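Side-chain contacts in dihydroxyacetone kinase (Citrobacter freundii, PDB 1UN8), which phosphorylates dihydroxyacetone to dihydroxyacetone phosphate with ATP, a step of glycerol fermentation: residues G103-V108 with A173-E178; L135-D140 with I156-I161. All coordinates share one frame; numbering follows the deposited sequence.

Contact 1 (G103-V108 with A173-E178); sequences GCLLIV and ATVLRE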
ATOM      1  N   GLY A 103      29.656   3.652  21.470  1.00 62.14           N
ATOM      2  CA  GLY A 103      28.739   2.554  21.725  1.00 61.18           C
ATOM      3  C   GLY A 103      27.499   2.566  20.835  1.00 59.98           C
ATOM      4  O   GLY A 103      27.299   3.482  20.023  1.00 59.33           O
ATOM      5  N   CYS A 104      26.661   1.544  20.986  1.00 57.76           N
ATOM      6  CA  CYS A 104      25.438   1.440  20.199  1.00 55.85           C
ATOM      7  C   CYS A 104      24.249   0.948  21.007  1.00 53.02           C
ATOM      8  O   CYS A 104      24.391   0.195  21.979  1.00 51.80           O
ATOM      9  CB  CYS A 104      25.630   0.489  19.024  1.00 56.62           C
ATOM     10  SG  CYS A 104      25.724  -1.231  19.527  1.00 62.01           S
ATOM     11  N   LEU A 105      23.072   1.389  20.579  1.00 49.21           N
ATOM     12  CA  LEU A 105      21.817   1.006  21.199  1.00 45.40           C
ATOM     13  C   LEU A 105      21.076   0.065  20.252  1.00 43.68           C
ATOM     14  O   LEU A 105      20.792   0.422  19.101  1.00 42.39           O
ATOM     15  CB  LEU A 105      20.961   2.244  21.456  1.00 44.01           C
ATOM     16  CG  LEU A 105      19.488   1.946  21.719  1.00 44.13           C
ATOM     17  CD1 LEU A 105      19.383   1.106  22.985  1.00 44.50           C
ATOM     18  CD2 LEU A 105      18.689   3.242  21.850  1.00 43.17           C
ATOM     19  N   LEU A 106      20.802  -1.149  20.714  1.00 41.50           N
ATOM     20  CA  LEU A 106      20.052  -2.101  19.899  1.00 39.79           C
ATOM     21  C   LEU A 106      18.567  -1.875  20.244  1.00 41.72           C
ATOM     22  O   LEU A 106      18.188  -1.888  21.419  1.00 41.91           O
ATOM     23  CB  LEU A 106      20.448  -3.542  20.238  1.00 35.77           C
ATOM     24  CG  LEU A 106      21.913  -3.964  20.068  1.00 35.94           C
ATOM     25  CD1 LEU A 106      22.070  -5.426  20.482  1.00 32.81           C
ATOM     26  CD2 LEU A 106      22.378  -3.754  18.635  1.00 31.79           C
ATOM     27  N   ILE A 107      17.736  -1.620  19.236  1.00 40.61           N
ATOM     28  CA  ILE A 107      16.311  -1.437  19.463  1.00 40.50           C
ATOM     29  C   ILE A 107      15.648  -2.720  18.937  1.00 42.18           C
ATOM     30  O   ILE A 107      15.632  -2.981  17.719  1.00 42.02           O
ATOM     31  CB  ILE A 107      15.768  -0.224  18.698  1.00 42.28           C
ATOM     32  CG1 ILE A 107      16.541   1.040  19.116  1.00 41.52           C
ATOM     33  CG2 ILE A 107      14.247  -0.076  18.967  1.00 40.30           C
ATOM     34  CD1 ILE A 107      15.696   2.138  19.697  1.00 41.02           C
ATOM     35  N   VAL A 108      15.104  -3.523  19.848  1.00 42.02           N
ATOM     36  CA  VAL A 108      14.489  -4.790  19.467  1.00 42.26           C
ATOM     37  C   VAL A 108      12.994  -4.934  19.757  1.00 41.28           C
ATOM     38  O   VAL A 108      12.544  -4.677  20.871  1.00 40.82           O
ATOM     39  CB  VAL A 108      15.222  -5.955  20.152  1.00 43.86           C
ATOM     40  CG1 VAL A 108      14.589  -7.279  19.772  1.00 44.66           C
ATOM     41  CG2 VAL A 108      16.681  -5.933  19.746  1.00 47.57           C
ATOM     42  N   ALA A 173      24.042   6.299  27.344  1.00 58.49           N
ATOM     43  CA  ALA A 173      23.138   6.310  28.481  1.00 58.14           C
ATOM     44  C   ALA A 173      21.937   7.207  28.233  1.00 57.39           C
ATOM     45  O   ALA A 173      20.813   6.868  28.599  1.00 56.95           O
ATOM     46  CB  ALA A 173      23.882   6.766  29.732  1.00 57.13           C
ATOM     47  N   THR A 174      22.183   8.359  27.620  1.00 57.83           N
ATOM     48  CA  THR A 174      21.115   9.314  27.339  1.00 58.18           C
ATOM     49  C   THR A 174      20.205   8.805  26.222  1.00 57.99           C
ATOM     50  O   THR A 174      18.980   8.934  26.289  1.00 57.20           O
ATOM     51  CB  THR A 174      21.706  10.684  26.954  1.00 58.11           C
ATOM     52  OG1 THR A 174      22.525  11.149  28.035  1.00 58.26           O
ATOM     53  CG2 THR A 174      20.595  11.710  26.693  1.00 57.02           C
ATOM     54  N   VAL A 175      20.812   8.229  25.194  1.00 57.68           N
ATOM     55  CA  VAL A 175      20.053   7.686  24.086  1.00 57.55           C
ATOM     56  C   VAL A 175      19.075   6.663  24.663  1.00 57.44           C
ATOM     57  O   VAL A 175      17.863   6.755  24.457  1.00 57.95           O
ATOM     58  CB  VAL A 175      20.986   7.004  23.066  1.00 57.45           C
ATOM     59  CG1 VAL A 175      20.173   6.438  21.913  1.00 57.74           C
ATOM     60  CG2 VAL A 175      22.011   8.007  22.549  1.00 56.86           C
ATOM     61  N   LEU A 176      19.611   5.699  25.402  1.00 56.28           N
ATOM     62  CA  LEU A 176      18.803   4.657  26.015  1.00 56.50           C
ATOM     63  C   LEU A 176      17.702   5.243  26.888  1.00 57.18           C
ATOM     64  O   LEU A 176      16.541   4.869  26.772  1.00 58.31           O
ATOM     65  CB  LEU A 176      19.694   3.736  26.852  1.00 55.45           C
ATOM     66  CG  LEU A 176      19.040   2.704  27.776  1.00 55.00           C
ATOM     67  CD1 LEU A 176      18.202   1.735  26.967  1.00 54.36           C
ATOM     68  CD2 LEU A 176      20.129   1.948  28.535  1.00 54.57           C
ATOM     69  N   ARG A 177      18.072   6.171  27.759  1.00 58.05           N
ATOM     70  CA  ARG A 177      17.121   6.796  28.667  1.00 57.94           C
ATOM     71  C   ARG A 177      15.921   7.344  27.910  1.00 56.40           C
ATOM     72  O   ARG A 177      14.779   7.007  28.205  1.00 55.35           O
ATOM     73  CB  ARG A 177      17.795   7.938  29.439  1.00 60.44           C
ATOM     74  CG  ARG A 177      17.015   8.417  30.663  1.00 64.62           C
ATOM     75  CD  ARG A 177      17.354   9.866  31.070  1.00 69.62           C
ATOM     76  NE  ARG A 177      16.473  10.860  30.436  1.00 74.06           N
ATOM     77  CZ  ARG A 177      15.144  10.924  30.597  1.00 76.43           C
ATOM     78  NH1 ARG A 177      14.511  10.049  31.377  1.00 76.85           N
ATOM     79  NH2 ARG A 177      14.435  11.868  29.978  1.00 75.50           N
ATOM     80  N   GLU A 178      16.199   8.201  26.938  1.00 55.44           N
ATOM     81  CA  GLU A 178      15.163   8.831  26.131  1.00 56.05           C
ATOM     82  C   GLU A 178      14.371   7.820  25.305  1.00 54.89           C
ATOM     83  O   GLU A 178      13.147   7.919  25.189  1.00 53.27           O
ATOM     84  CB  GLU A 178      15.797   9.874  25.202  1.00 57.91           C
ATOM     85  CG  GLU A 178      16.409  11.083  25.912  1.00 58.87           C
ATOM     86  CD  GLU A 178      15.382  11.897  26.678  1.00 59.40           C
ATOM     87  OE1 GLU A 178      14.212  11.969  26.237  1.00 61.12           O
ATOM     88  OE2 GLU A 178      15.747  12.481  27.716  1.00 60.81           O
TER
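Leu105 pushes its isobutyl end against Val175, and the two side chains pass at a slant rather than end on. The meeting atoms are Leu105 CD2 and Val175 CG1, 3.5 Å apart. This methyl pair is the nearest approach between 103-108 and 173-178. The other branch of the leucine, CD1, faces the end of Leu176, where Leu105 CD1 and Leu176 CD1 are separated by 4.2 Å. One leucine of the strand therefore meets two successive residues of the helix, one with each methyl. The contact is wholly apolar, and no hydrogen bond joins the two segments.

Leu105 sets out toward the helix. With CG opposite the backbone N (chi1 163°), CD2 comes against Val175 and CD1 near Leu176. Val175 also points into the contact, with CG1 opposite its own N. Leu176 leans in from the side and is partly exposed, whereas Leu105 and Val175 are buried. Further cover comes from Val51, which touches Val175, and from Glu133, which touches Leu176.

Away from this apolar contact, exposed Arg177 forms a salt bridge with the buried Glu178, with Arg177 NH2 2.7 Å from Glu178 OE2. The carboxylate oxygen is met from above its plane, about 50° out of it, and the N-H...O angle is 135°. This bond is short but bent. A second, weak bond runs from Arg177 NE to the same oxygen.

Strand 104-109 is an inner strand of a six-stranded mixed sheet and runs parallel to its neighbours 52-59 and 132-137. Helix 172-184 lies against it through these aliphatic side chains. This is the layered helix-on-sheet packing of an alpha/beta domain, here within the DhaK part of the kinase.

Contact 2 (L135-D140 with I156-I161); sequences LIVGDD and ILVHKI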
ATOM      1  N   LEU A 135      17.165  -2.108  24.063  1.00 46.50           N
ATOM      2  CA  LEU A 135      15.835  -1.670  24.472  1.00 44.05           C
ATOM      3  C   LEU A 135      14.787  -2.514  23.758  1.00 44.40           C
ATOM      4  O   LEU A 135      14.620  -2.414  22.539  1.00 42.09           O
ATOM      5  CB  LEU A 135      15.609  -0.197  24.128  1.00 42.11           C
ATOM      6  CG  LEU A 135      14.167   0.275  24.351  1.00 42.33           C
ATOM      7  CD1 LEU A 135      13.842   0.150  25.828  1.00 42.32           C
ATOM      8  CD2 LEU A 135      13.967   1.712  23.879  1.00 40.86           C
ATOM      9  N   ILE A 136      14.092  -3.357  24.519  1.00 44.86           N
ATOM     10  CA  ILE A 136      13.041  -4.202  23.954  1.00 44.62           C
ATOM     11  C   ILE A 136      11.747  -3.374  23.904  1.00 43.97           C
ATOM     12  O   ILE A 136      11.291  -2.854  24.934  1.00 45.11           O
ATOM     13  CB  ILE A 136      12.768  -5.471  24.812  1.00 45.28           C
ATOM     14  CG1 ILE A 136      14.040  -6.298  25.012  1.00 45.55           C
ATOM     15  CG2 ILE A 136      11.740  -6.342  24.110  1.00 46.00           C
ATOM     16  CD1 ILE A 136      15.001  -5.678  25.969  1.00 52.24           C
ATOM     17  N   VAL A 137      11.163  -3.242  22.715  1.00 41.86           N
ATOM     18  CA  VAL A 137       9.928  -2.479  22.557  1.00 41.07           C
ATOM     19  C   VAL A 137       8.683  -3.377  22.496  1.00 41.23           C
ATOM     20  O   VAL A 137       8.599  -4.285  21.665  1.00 41.14           O
ATOM     21  CB  VAL A 137       9.981  -1.615  21.288  1.00 40.88           C
ATOM     22  CG1 VAL A 137       8.773  -0.685  21.238  1.00 40.16           C
ATOM     23  CG2 VAL A 137      11.269  -0.802  21.275  1.00 40.64           C
ATOM     24  N   GLY A 138       7.730  -3.121  23.393  1.00 39.34           N
ATOM     25  CA  GLY A 138       6.506  -3.901  23.436  1.00 38.69           C
ATOM     26  C   GLY A 138       5.338  -2.944  23.544  1.00 38.46           C
ATOM     27  O   GLY A 138       4.744  -2.787  24.602  1.00 37.46           O
ATOM     28  N   ASP A 139       5.007  -2.304  22.429  1.00 38.14           N
ATOM     29  CA  ASP A 139       3.937  -1.319  22.403  1.00 39.37           C
ATOM     30  C   ASP A 139       2.500  -1.812  22.201  1.00 38.55           C
ATOM     31  O   ASP A 139       1.557  -1.060  22.430  1.00 38.71           O
ATOM     32  CB  ASP A 139       4.271  -0.245  21.354  1.00 39.29           C
ATOM     33  CG  ASP A 139       4.396  -0.813  19.945  1.00 41.66           C
ATOM     34  OD1 ASP A 139       5.166  -1.773  19.738  1.00 41.06           O
ATOM     35  OD2 ASP A 139       3.723  -0.288  19.035  1.00 42.53           O
ATOM     36  N   ASP A 140       2.324  -3.061  21.784  1.00 38.78           N
ATOM     37  CA  ASP A 140       0.982  -3.600  21.564  1.00 40.37           C
ATOM     38  C   ASP A 140       0.164  -3.653  22.860  1.00 40.85           C
ATOM     39  O   ASP A 140       0.671  -4.071  23.899  1.00 41.71           O
ATOM     40  CB  ASP A 140       1.095  -4.995  20.939  1.00 40.89           C
ATOM     41  CG  ASP A 140      -0.257  -5.630  20.646  1.00 41.36           C
ATOM     42  OD1 ASP A 140      -1.239  -4.891  20.431  1.00 40.54           O
ATOM     43  OD2 ASP A 140      -0.328  -6.878  20.618  1.00 42.42           O
ATOM     44  N   ILE A 156       8.966   2.251  15.423  1.00 41.04           N
ATOM     45  CA  ILE A 156       9.650   3.285  14.672  1.00 41.77           C
ATOM     46  C   ILE A 156       9.580   4.641  15.357  1.00 42.12           C
ATOM     47  O   ILE A 156      10.440   5.491  15.142  1.00 42.55           O
ATOM     48  CB  ILE A 156       9.118   3.410  13.224  1.00 41.05           C
ATOM     49  CG1 ILE A 156       7.645   3.805  13.243  1.00 40.30           C
ATOM     50  CG2 ILE A 156       9.385   2.112  12.455  1.00 39.41           C
ATOM     51  CD1 ILE A 156       7.287   4.828  12.159  1.00 42.75           C
ATOM     52  N   LEU A 157       8.557   4.871  16.171  1.00 42.46           N
ATOM     53  CA  LEU A 157       8.493   6.145  16.863  1.00 42.27           C
ATOM     54  C   LEU A 157       9.645   6.149  17.854  1.00 43.52           C
ATOM     55  O   LEU A 157      10.175   7.204  18.208  1.00 44.58           O
ATOM     56  CB  LEU A 157       7.167   6.316  17.593  1.00 41.69           C
ATOM     57  CG  LEU A 157       5.936   6.410  16.692  1.00 42.78           C
ATOM     58  CD1 LEU A 157       4.721   6.685  17.571  1.00 42.84           C
ATOM     59  CD2 LEU A 157       6.117   7.502  15.645  1.00 37.48           C
ATOM     60  N   VAL A 158      10.042   4.955  18.293  1.00 42.86           N
ATOM     61  CA  VAL A 158      11.147   4.831  19.225  1.00 43.54           C
ATOM     62  C   VAL A 158      12.442   5.116  18.466  1.00 45.39           C
ATOM     63  O   VAL A 158      13.343   5.775  18.987  1.00 46.48           O
ATOM     64  CB  VAL A 158      11.192   3.422  19.860  1.00 42.46           C
ATOM     65  CG1 VAL A 158      12.440   3.266  20.710  1.00 41.45           C
ATOM     66  CG2 VAL A 158       9.960   3.214  20.729  1.00 41.93           C
ATOM     67  N   HIS A 159      12.533   4.636  17.228  1.00 46.16           N
ATOM     68  CA  HIS A 159      13.727   4.887  16.425  1.00 46.44           C
ATOM     69  C   HIS A 159      13.907   6.400  16.290  1.00 45.35           C
ATOM     70  O   HIS A 159      15.004   6.923  16.427  1.00 44.23           O
ATOM     71  CB  HIS A 159      13.593   4.294  15.012  1.00 46.37           C
ATOM     72  CG  HIS A 159      13.675   2.800  14.954  1.00 46.53           C
ATOM     73  ND1 HIS A 159      14.087   2.032  16.022  1.00 47.18           N
ATOM     74  CD2 HIS A 159      13.470   1.939  13.927  1.00 45.82           C
ATOM     75  CE1 HIS A 159      14.136   0.762  15.654  1.00 46.85           C
ATOM     76  NE2 HIS A 159      13.769   0.680  14.388  1.00 45.63           N
ATOM     77  N   LYS A 160      12.804   7.089  16.025  1.00 45.91           N
ATOM     78  CA  LYS A 160      12.804   8.532  15.830  1.00 47.60           C
ATOM     79  C   LYS A 160      13.423   9.293  16.995  1.00 49.08           C
ATOM     80  O   LYS A 160      14.266  10.170  16.805  1.00 49.34           O
ATOM     81  CB  LYS A 160      11.370   9.025  15.611  1.00 46.98           C
ATOM     82  CG  LYS A 160      11.272  10.410  14.983  1.00 46.29           C
ATOM     83  CD  LYS A 160      12.011  10.449  13.643  1.00 45.09           C
ATOM     84  CE  LYS A 160      11.866  11.803  12.965  1.00 44.57           C
ATOM     85  NZ  LYS A 160      12.481  12.909  13.755  1.00 44.03           N
ATOM     86  N   ILE A 161      12.983   8.968  18.203  1.00 50.53           N
ATOM     87  CA  ILE A 161      13.494   9.620  19.399  1.00 51.17           C
ATOM     88  C   ILE A 161      14.953   9.244  19.648  1.00 51.22           C
ATOM     89  O   ILE A 161      15.788  10.112  19.922  1.00 50.66           O
ATOM     90  CB  ILE A 161      12.618   9.253  20.617  1.00 51.45           C
ATOM     91  CG1 ILE A 161      11.403  10.184  20.657  1.00 52.23           C
ATOM     92  CG2 ILE A 161      13.435   9.300  21.893  1.00 49.19           C
ATOM     93  CD1 ILE A 161      11.658  11.468  21.418  1.00 57.85           C
TER
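Val158 faces Leu135 and Val137 and touches each with a different methyl. Its CG1 meets the tip of Leu135, with Val158 CG1 and Leu135 CD2 3.8 Å apart. Here the two side chains meet end on. Val158 CG2 lies 4.1 Å from Val137 CG1, and Val137 and Val158 run past one another, pointing opposite ways. With chi1 at 174°, Val158 CG1 is trans to the backbone N and CG2 trans to the carbonyl carbon, which spreads the two methyls toward the two partners.

All three residues are buried. Ile107 of the neighbouring strand touches both Val137 and Val158 and fills in beside them. Ala183 of helix 172-184 also touches Val158.

Strand 132-137 is the last strand at one side of the six-stranded sheet, and helix 155-167 packs on its face, as in other alpha/beta layers. The substrate site is close: the side chain of Val137 comes to about 5 Å from that of Lys109, a substrate-binding residue.

The contact between the two segments ends after Val137. The chain leaves the strand at Gly138, which is partly exposed, and the nearest approach of the Asp139 side chain to 156-161 is 6.7 Å. Asp139 is buried and bonds instead to Ser188 OG through OD2 and to the backbone N of Ile152 through OD1. On the other face of the strand, Ile136 is partly exposed and packs on Phe466 of the second subunit.

The centres of contact 1 and contact 2 lie 11 Å apart, and both belong to the DhaK part of the chain. Strands 104-109 and 132-137 are parallel neighbours in one sheet, joined by probable hydrogen bonds such as Leu106 O to Leu135 N. Helices 155-167 and 172-184 follow each other in sequence. The order is 103-108, 135-140, 156-161, 173-178, so contact 2 falls between the two halves of contact 1. The helices also meet, at Glu178 and Ile161. Together the contacts hold two consecutive helices against two neighbouring strands of the sheet. Contact 2 borders the substrate site, while contact 1 lies away from annotated sites.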